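Local structure of putative MAR1 (Leishmania donovani, 1X9G) at residues Leu137-Leu142 / Ala152-Met157; Gln123-Leu128 / Ser158-Asn163; Ala110-Ile115 / Ala119-Thr124. The protein is of unknown function but belongs to the isochorismatase superfamily and has been named a putative ribonuclease. One frame throughout, in Å; residues are numbered along the deposited sequence.

In the fold
All three contacts lie in the interior and contain no hydrogen bond between their own segments. Interaction 3 is the most central, packing helix 117-130 against strand 109-115; interaction 1 repeats the scheme one strand along, with helix 147-158 over strand 134-143. The two strands are sheet neighbours, joined by a probable hydrogen bond of 2.7 Å between Gly114 N and Gly141 O. Interaction 2 lies farther out, where an indole from the loop after helix 147-158 meets helix 117-130 and also faces the second subunit. Its chemistry is aromatic against aliphatic, whereas interaction 3 sets an aliphatic tip on backbone and interaction 1 adds a partly exposed lysine at its border.

Interaction 1: residues Leu137-Leu142 / Ala152-Met157; sequences LPKDGL and AAIKLM
The beta-alpha-beta unit of strand 134-143, helix 147-158 and strand 164-167 brings Leu142 and Lys139 up to Ile154, which the helix turns toward the sheet. The apolar centre is a methyl-to-methyl meeting: Leu142 CD1 lies 3.9 Å from Ile154 CD1, and the two side chains cross at a slant. In Ile154 the CG1 branch stands anti to the carbonyl carbon (chi1 -65°), and chi2 of -56° completes the placing of CD1, with CG2 left on another side of CB. That second branch receives the lysine. The extended chain of Lys139, with CG anti to the backbone N (chi1 -170°), brings NZ toward the helix, where it stands 4.3 Å from Ile154 CG2, a loose contact. A long, partly exposed residue with a charged end suits this border of a buried cluster. A beta-branched isoleucine is apt here too, since its two arms serve two neighbours at once. Leu137 and Met157 approach more loosely, the nearest pair being Leu137 CD1 and Met157 SD at 4.6 Å. Between Leu137 and Leu142 the strand is broken by a tight turn, in which Gly141 N bonds Pro138 O at 2.8 Å; beyond it Leu142 points toward the helix. Helix 147-158 packs beside helix 117-130, through Ala153 on His118 and Met157 on Leu122, and over strands 134-143 and 164-167, where Met157 reaches Ile166. Its Ala152 and Leu156 pack against Thr167 of the second subunit.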
loop_
_atom_site.group_PDB
_atom_site.type_symbol
_atom_site.label_atom_id
_atom_site.label_comp_id
_atom_site.label_asym_id
_atom_site.label_seq_id
_atom_site.Cartn_x
_atom_site.Cartn_y
_atom_site.Cartn_z
ATOM N N LEU A 137 8.020 -10.990 9.817
ATOM C CA LEU A 137 8.283 -11.785 8.636
ATOM C C LEU A 137 9.424 -11.155 7.873
ATOM O O LEU A 137 9.335 -10.026 7.489
ATOM C CB LEU A 137 6.994 -11.863 7.759
ATOM C CG LEU A 137 5.773 -12.560 8.386
ATOM C CD1 LEU A 137 4.569 -11.743 8.263
ATOM C CD2 LEU A 137 5.556 -13.941 7.743
ATOM N N PRO A 138 10.532 -11.885 7.680
ATOM C CA PRO A 138 11.551 -11.313 6.811
ATOM C C PRO A 138 11.210 -11.623 5.369
ATOM O O PRO A 138 11.303 -12.801 4.983
ATOM C CB PRO A 138 12.806 -12.086 7.213
ATOM C CG PRO A 138 12.265 -13.472 7.584
ATOM C CD PRO A 138 10.934 -13.199 8.239
ATOM N N LYS A 139 10.829 -10.602 4.594
ATOM C CA LYS A 139 10.465 -10.763 3.173
ATOM C C LYS A 139 11.571 -11.398 2.355
ATOM O O LYS A 139 11.345 -12.047 1.327
ATOM C CB LYS A 139 10.124 -9.415 2.549
ATOM C CG LYS A 139 9.506 -9.563 1.163
ATOM C CD LYS A 139 9.048 -8.205 0.637
ATOM C CE LYS A 139 9.228 -8.104 -0.843
ATOM N NZ LYS A 139 8.095 -7.260 -1.350
ATOM N N ASP A 140 12.760 -11.047 2.782
ATOM C CA ASP A 140 13.996 -11.737 2.655
ATOM C C ASP A 140 13.990 -13.262 2.467
ATOM O O ASP A 140 14.681 -13.810 1.596
ATOM C CB ASP A 140 14.700 -11.424 3.994
ATOM C CG ASP A 140 16.008 -10.935 3.762
ATOM O OD1 ASP A 140 16.198 -10.660 2.573
ATOM O OD2 ASP A 140 16.851 -10.829 4.653
ATOM N N GLY A 141 13.257 -13.938 3.346
ATOM C CA GLY A 141 13.239 -15.381 3.430
ATOM C C GLY A 141 11.837 -15.893 3.157
ATOM O O GLY A 141 11.396 -16.877 3.763
ATOM N N LEU A 142 11.134 -15.213 2.250
ATOM C CA LEU A 142 9.866 -15.723 1.711
ATOM C C LEU A 142 9.938 -15.891 0.192
ATOM O O LEU A 142 10.761 -15.239 -0.487
ATOM C CB LEU A 142 8.670 -14.849 2.093
ATOM C CG LEU A 142 8.368 -14.429 3.538
ATOM C CD1 LEU A 142 7.462 -13.169 3.555
ATOM C CD2 LEU A 142 7.832 -15.567 4.453
ATOM N N ALA A 152 0.617 -10.600 -4.178
ATOM C CA ALA A 152 -0.736 -10.449 -3.626
ATOM C C ALA A 152 -0.839 -10.884 -2.151
ATOM O O ALA A 152 -1.385 -10.167 -1.313
ATOM C CB ALA A 152 -1.747 -11.225 -4.509
ATOM N N ALA A 153 -0.281 -12.041 -1.805
ATOM C CA ALA A 153 -0.296 -12.503 -0.407
ATOM C C ALA A 153 0.468 -11.501 0.483
ATOM O O ALA A 153 0.007 -11.137 1.575
ATOM C CB ALA A 153 0.300 -13.893 -0.321
ATOM N N ILE A 154 1.619 -11.029 0.001
ATOM C CA ILE A 154 2.426 -9.955 0.709
ATOM C C ILE A 154 1.663 -8.663 1.017
ATOM O O ILE A 154 1.706 -8.224 2.167
ATOM C CB ILE A 154 3.726 -9.579 -0.044
ATOM C CG1 ILE A 154 4.670 -10.747 -0.081
ATOM C CG2 ILE A 154 4.439 -8.431 0.663
ATOM C CD1 ILE A 154 4.953 -11.230 1.269
ATOM N N LYS A 155 0.971 -8.091 0.019
ATOM C CA LYS A 155 0.070 -6.957 0.273
ATOM C C LYS A 155 -1.046 -7.287 1.232
ATOM O O LYS A 155 -1.327 -6.521 2.098
ATOM C CB LYS A 155 -0.657 -6.379 -0.970
ATOM C CG LYS A 155 0.044 -6.268 -2.268
ATOM C CD LYS A 155 1.078 -5.155 -2.310
ATOM C CE LYS A 155 1.079 -4.501 -3.737
ATOM N NZ LYS A 155 1.973 -3.303 -3.758
ATOM N N LEU A 156 -1.729 -8.400 1.076
ATOM C CA LEU A 156 -2.773 -8.723 2.045
ATOM C C LEU A 156 -2.167 -8.613 3.466
ATOM O O LEU A 156 -2.699 -7.936 4.337
ATOM C CB LEU A 156 -3.228 -10.176 1.868
ATOM C CG LEU A 156 -4.720 -10.432 1.977
ATOM C CD1 LEU A 156 -5.003 -11.873 2.454
ATOM C CD2 LEU A 156 -5.513 -9.338 2.770
ATOM N N MET A 157 -1.098 -9.349 3.689
ATOM C CA MET A 157 -0.511 -9.429 5.023
ATOM C C MET A 157 -0.016 -8.063 5.573
ATOM O O MET A 157 -0.126 -7.842 6.758
ATOM C CB MET A 157 0.642 -10.447 5.076
ATOM C CG MET A 157 0.193 -11.907 4.907
ATOM S SD MET A 157 1.490 -13.164 5.145
ATOM C CE MET A 157 2.399 -13.111 3.590
#

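Interaction 2: residues Gln123-Leu128 / Ser158-Asn163; sequences QTVADL and SSWGPN
Trp160 meets Val125 and Ala126 of helix 117-130 with the six-membered end of its indole; no hydrogen bond crosses the pair, and the side chains meet by apolar packing. The first kind is methyl against ring edge. Val125 CG2 lies near the plane of the indole, 3.4 Å from Trp160 CZ3 and 3.5 Å from Trp160 CE3, although the closeness of this approach and the nearly eclipsed chi1 of Val125 (-11°) are doubtful in detail. The second kind is looser: Ala126 CB stands 4.1 Å from Trp160 CH2, and Ala126 N approaches Trp160 CZ3 obliquely at 4.0 Å. A residue as small as alanine lets the broad indole come close to the helix backbone, while the branched valine fills the space beside its rim. A third kind involves the assembly, for Arg11 of the second subunit makes a cation-pi interaction with Trp160, and Leu12 of that subunit packs on both Trp160 and Ala126. The tryptophan of the loop joining helix 147-158 to strand 164-167 thus lies against helix 117-130, touching Leu122 and Leu129 as well, at a subunit interface of the three-layer alpha/beta/alpha fold of the superfamily.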
loop_
_atom_site.group_PDB
_atom_site.type_symbol
_atom_site.label_atom_id
_atom_site.label_comp_id
_atom_site.label_asym_id
_atom_site.label_seq_id
_atom_site.Cartn_x
_atom_site.Cartn_y
_atom_site.Cartn_z
ATOM N N GLN A 123 -1.626 -18.882 5.459
ATOM C CA GLN A 123 -2.518 -19.553 6.449
ATOM C C GLN A 123 -1.920 -19.617 7.833
ATOM O O GLN A 123 -2.616 -19.395 8.843
ATOM C CB GLN A 123 -2.956 -20.953 5.963
ATOM C CG GLN A 123 -3.582 -20.861 4.567
ATOM C CD GLN A 123 -4.324 -22.092 4.126
ATOM O OE1 GLN A 123 -5.045 -22.701 4.909
ATOM N NE2 GLN A 123 -4.215 -22.429 2.837
ATOM N N THR A 124 -0.620 -19.882 7.873
ATOM C CA THR A 124 0.126 -19.936 9.145
ATOM C C THR A 124 0.014 -18.606 9.903
ATOM O O THR A 124 -0.358 -18.602 11.087
ATOM C CB THR A 124 1.581 -20.230 8.851
ATOM O OG1 THR A 124 1.653 -21.509 8.214
ATOM C CG2 THR A 124 2.399 -20.206 10.073
ATOM N N VAL A 125 0.279 -17.474 9.217
ATOM C CA VAL A 125 0.183 -16.191 9.906
ATOM C C VAL A 125 -1.223 -15.799 10.330
ATOM O O VAL A 125 -1.373 -15.274 11.408
ATOM C CB VAL A 125 1.041 -14.974 9.287
ATOM C CG1 VAL A 125 2.015 -15.412 8.249
ATOM C CG2 VAL A 125 0.206 -13.870 8.774
ATOM N N ALA A 126 -2.262 -16.056 9.533
ATOM C CA ALA A 126 -3.626 -15.745 10.005
ATOM C C ALA A 126 -3.943 -16.518 11.305
ATOM O O ALA A 126 -4.545 -15.958 12.215
ATOM C CB ALA A 126 -4.691 -15.976 8.913
ATOM N N ASP A 127 -3.502 -17.782 11.398
ATOM C CA ASP A 127 -3.683 -18.613 12.634
ATOM C C ASP A 127 -2.902 -18.069 13.849
ATOM O O ASP A 127 -3.463 -17.887 14.928
ATOM C CB ASP A 127 -3.328 -20.092 12.405
ATOM C CG ASP A 127 -4.324 -20.849 11.486
ATOM O OD1 ASP A 127 -3.862 -21.827 10.867
ATOM O OD2 ASP A 127 -5.541 -20.516 11.381
ATOM N N LEU A 128 -1.618 -17.798 13.659
ATOM C CA LEU A 128 -0.842 -17.064 14.648
ATOM C C LEU A 128 -1.543 -15.802 15.137
ATOM O O LEU A 128 -1.603 -15.557 16.345
ATOM C CB LEU A 128 0.512 -16.708 14.072
ATOM C CG LEU A 128 1.709 -17.656 14.263
ATOM C CD1 LEU A 128 1.353 -18.951 15.063
ATOM C CD2 LEU A 128 2.471 -17.934 12.927
ATOM N N SER A 158 0.527 -7.185 4.723
ATOM C CA SER A 158 0.879 -5.800 5.082
ATOM C C SER A 158 -0.303 -4.980 5.650
ATOM O O SER A 158 -0.115 -3.944 6.286
ATOM C CB SER A 158 1.383 -5.071 3.822
ATOM O OG SER A 158 2.761 -5.358 3.594
ATOM N N SER A 159 -1.521 -5.396 5.338
ATOM C CA SER A 159 -2.694 -4.718 5.844
ATOM C C SER A 159 -3.183 -5.325 7.138
ATOM O O SER A 159 -4.229 -4.946 7.593
ATOM C CB SER A 159 -3.808 -4.771 4.806
ATOM O OG SER A 159 -4.345 -6.096 4.767
ATOM N N TRP A 160 -2.441 -6.267 7.708
ATOM C CA TRP A 160 -2.818 -6.999 8.949
ATOM C C TRP A 160 -2.129 -6.452 10.222
ATOM O O TRP A 160 -1.933 -7.210 11.199
ATOM C CB TRP A 160 -2.491 -8.525 8.837
ATOM C CG TRP A 160 -3.379 -9.261 7.876
ATOM C CD1 TRP A 160 -4.508 -8.754 7.254
ATOM C CD2 TRP A 160 -3.251 -10.628 7.414
ATOM N NE1 TRP A 160 -5.069 -9.719 6.468
ATOM C CE2 TRP A 160 -4.342 -10.876 6.556
ATOM C CE3 TRP A 160 -2.350 -11.688 7.697
ATOM C CZ2 TRP A 160 -4.546 -12.117 5.930
ATOM C CZ3 TRP A 160 -2.556 -12.932 7.072
ATOM C CH2 TRP A 160 -3.646 -13.122 6.183
ATOM N N GLY A 161 -1.722 -5.178 10.205
ATOM C CA GLY A 161 -1.059 -4.580 11.373
ATOM C C GLY A 161 -2.128 -4.339 12.435
ATOM O O GLY A 161 -3.316 -4.447 12.116
ATOM N N PRO A 162 -1.729 -4.013 13.705
ATOM C CA PRO A 162 -0.371 -3.811 14.278
ATOM C C PRO A 162 0.359 -5.071 14.695
ATOM O O PRO A 162 1.546 -5.020 14.998
ATOM C CB PRO A 162 -0.632 -2.972 15.524
ATOM C CG PRO A 162 -2.063 -3.237 15.901
ATOM C CD PRO A 162 -2.798 -3.745 14.698
ATOM N N ASN A 163 -0.302 -6.214 14.682
ATOM C CA ASN A 163 0.363 -7.390 15.149
ATOM C C ASN A 163 1.060 -8.225 14.065
ATOM O O ASN A 163 1.638 -9.254 14.391
ATOM C CB ASN A 163 -0.576 -8.192 16.036
ATOM C CG ASN A 163 -0.940 -7.428 17.291
ATOM O OD1 ASN A 163 -2.110 -7.217 17.580
ATOM N ND2 ASN A 163 0.083 -6.938 18.015
#

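Interaction 3: residues Ala110-Ile115 / Ala119-Thr124; sequences AVVFGI and ACILQT
Ile121 leans from helix 117-130 onto strand 109-115 and meets Val112 and the backbone around Gly114. From its CB the side chain forks into CG2 and CG1. The methyls that end the two branches, CG2 and CD1, both touch Leu142 CD2, from the adjoining strand 134-143. A chi1 of -66° sets CG1 beside the backbone N, where it comes 3.8 Å from Gly114 O, and chi2 of -69° turns CD1 onto the strand. This tip settles over the main chain: it lies 3.7 Å from Gly114 C, 3.8 Å from Phe113 C and 3.9 Å from Ile115 N, and beside it Val112 CG1 stands at 4.1 Å. The backbone angles of Gly114 call for glycine: phi is positive, and a CB there would be pressed against the carbonyl O of Phe113. Val112 suits the neighbouring position as a beta-branched residue common in strands, and the same CG1 lies 4.4 Å from Thr124 CG2, one helical turn beyond Cys120. Thr124 thus offers its methyl to the strand, while its hydroxyl is bonded with Cys95 N; its approach to Cys120 O is implausibly short and doubtful in detail. At the other end, Cys120 CB passes Ile115 O at 4.2 Å, and the cysteine side chain also touches Asp27. The short segments run nearly antiparallel, 153° between their directions. A strand that turns back at once into a helix lying on the sheet is the first half of a beta-alpha-beta crossover, completed here by strand 134-143. In the isochorismatase superfamily, hydrolase members carry their nucleophilic cysteine near the start of the corresponding helix; whether Cys120 has that role here is not established.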
loop_
_atom_site.group_PDB
_atom_site.type_symbol
_atom_site.label_atom_id
_atom_site.label_comp_id
_atom_site.label_asym_id
_atom_site.label_seq_id
_atom_site.Cartn_x
_atom_site.Cartn_y
_atom_site.Cartn_z
ATOM N N ALA A 110 6.397 -14.559 16.883
ATOM C CA ALA A 110 6.793 -15.536 15.909
ATOM C C ALA A 110 7.403 -14.819 14.733
ATOM O O ALA A 110 6.818 -13.879 14.208
ATOM C CB ALA A 110 5.608 -16.352 15.473
ATOM N N VAL A 111 8.588 -15.260 14.347
ATOM C CA VAL A 111 9.303 -14.834 13.172
ATOM C C VAL A 111 9.129 -15.975 12.170
ATOM O O VAL A 111 9.648 -17.098 12.367
ATOM C CB VAL A 111 10.796 -14.648 13.503
ATOM C CG1 VAL A 111 11.635 -14.352 12.253
ATOM C CG2 VAL A 111 11.011 -13.614 14.606
ATOM N N VAL A 112 8.399 -15.701 11.088
ATOM C CA VAL A 112 7.924 -16.734 10.175
ATOM C C VAL A 112 8.613 -16.586 8.843
ATOM O O VAL A 112 8.677 -15.501 8.308
ATOM C CB VAL A 112 6.408 -16.675 10.028
ATOM C CG1 VAL A 112 5.915 -17.766 9.107
ATOM C CG2 VAL A 112 5.761 -16.869 11.352
ATOM N N PHE A 113 9.193 -17.658 8.325
ATOM C CA PHE A 113 9.944 -17.536 7.096
ATOM C C PHE A 113 9.827 -18.838 6.335
ATOM O O PHE A 113 9.489 -19.810 6.934
ATOM C CB PHE A 113 11.396 -17.148 7.393
ATOM C CG PHE A 113 12.051 -17.997 8.412
ATOM C CD1 PHE A 113 12.901 -19.049 8.022
ATOM C CD2 PHE A 113 11.866 -17.753 9.768
ATOM C CE1 PHE A 113 13.514 -19.881 8.983
ATOM C CE2 PHE A 113 12.489 -18.565 10.731
ATOM C CZ PHE A 113 13.307 -19.639 10.325
ATOM N N GLY A 114 10.080 -18.832 5.029
ATOM C CA GLY A 114 9.891 -19.987 4.159
ATOM C C GLY A 114 8.952 -19.822 2.955
ATOM O O GLY A 114 8.768 -18.731 2.443
ATOM N N ILE A 115 8.310 -20.924 2.578
ATOM C CA ILE A 115 7.617 -21.091 1.354
ATOM C C ILE A 115 6.306 -21.852 1.667
ATOM O O ILE A 115 6.305 -22.628 2.577
ATOM C CB ILE A 115 8.518 -21.838 0.381
ATOM C CG1 ILE A 115 8.214 -21.362 -1.036
ATOM C CG2 ILE A 115 8.433 -23.438 0.495
ATOM C CD1 ILE A 115 9.304 -20.483 -1.593
ATOM N N ALA A 119 0.382 -19.502 0.552
ATOM C CA ALA A 119 -0.194 -20.800 0.831
ATOM C C ALA A 119 0.026 -21.143 2.289
ATOM O O ALA A 119 -0.659 -20.589 3.147
ATOM C CB ALA A 119 0.391 -21.861 -0.151
ATOM N N CYS A 120 1.011 -21.989 2.607
ATOM C CA CYS A 120 1.293 -22.321 3.981
ATOM C C CYS A 120 1.606 -21.087 4.816
ATOM O O CYS A 120 1.088 -20.977 5.953
ATOM C CB CYS A 120 2.445 -23.350 4.074
ATOM S SG CYS A 120 2.254 -24.906 3.031
ATOM N N ILE A 121 2.444 -20.166 4.277
ATOM C CA ILE A 121 2.905 -18.955 5.046
ATOM C C ILE A 121 1.699 -18.121 5.427
ATOM O O ILE A 121 1.449 -17.859 6.583
ATOM C CB ILE A 121 3.927 -18.032 4.255
ATOM C CG1 ILE A 121 5.283 -18.723 3.973
ATOM C CG2 ILE A 121 4.138 -16.704 4.964
ATOM C CD1 ILE A 121 6.176 -18.981 5.173
ATOM N N LEU A 122 0.930 -17.765 4.407
ATOM C CA LEU A 122 -0.296 -16.991 4.547
ATOM C C LEU A 122 -1.271 -17.607 5.607
ATOM O O LEU A 122 -1.663 -16.946 6.561
ATOM C CB LEU A 122 -0.922 -16.779 3.147
ATOM C CG LEU A 122 -2.192 -15.905 3.073
ATOM C CD1 LEU A 122 -1.911 -14.407 3.256
ATOM C CD2 LEU A 122 -2.965 -16.122 1.762
ATOM N N GLN A 123 -1.626 -18.882 5.459
ATOM C CA GLN A 123 -2.518 -19.553 6.449
ATOM C C GLN A 123 -1.920 -19.617 7.833
ATOM O O GLN A 123 -2.616 -19.395 8.843
ATOM C CB GLN A 123 -2.956 -20.953 5.963
ATOM C CG GLN A 123 -3.582 -20.861 4.567
ATOM C CD GLN A 123 -4.324 -22.092 4.126
ATOM O OE1 GLN A 123 -5.045 -22.701 4.909
ATOM N NE2 GLN A 123 -4.215 -22.429 2.837
ATOM N N THR A 124 -0.620 -19.882 7.873
ATOM C CA THR A 124 0.126 -19.936 9.145
ATOM C C THR A 124 0.014 -18.606 9.903
ATOM O O THR A 124 -0.358 -18.602 11.087
ATOM C CB THR A 124 1.581 -20.230 8.851
ATOM O OG1 THR A 124 1.653 -21.509 8.214
ATOM C CG2 THR A 124 2.399 -20.206 10.073
#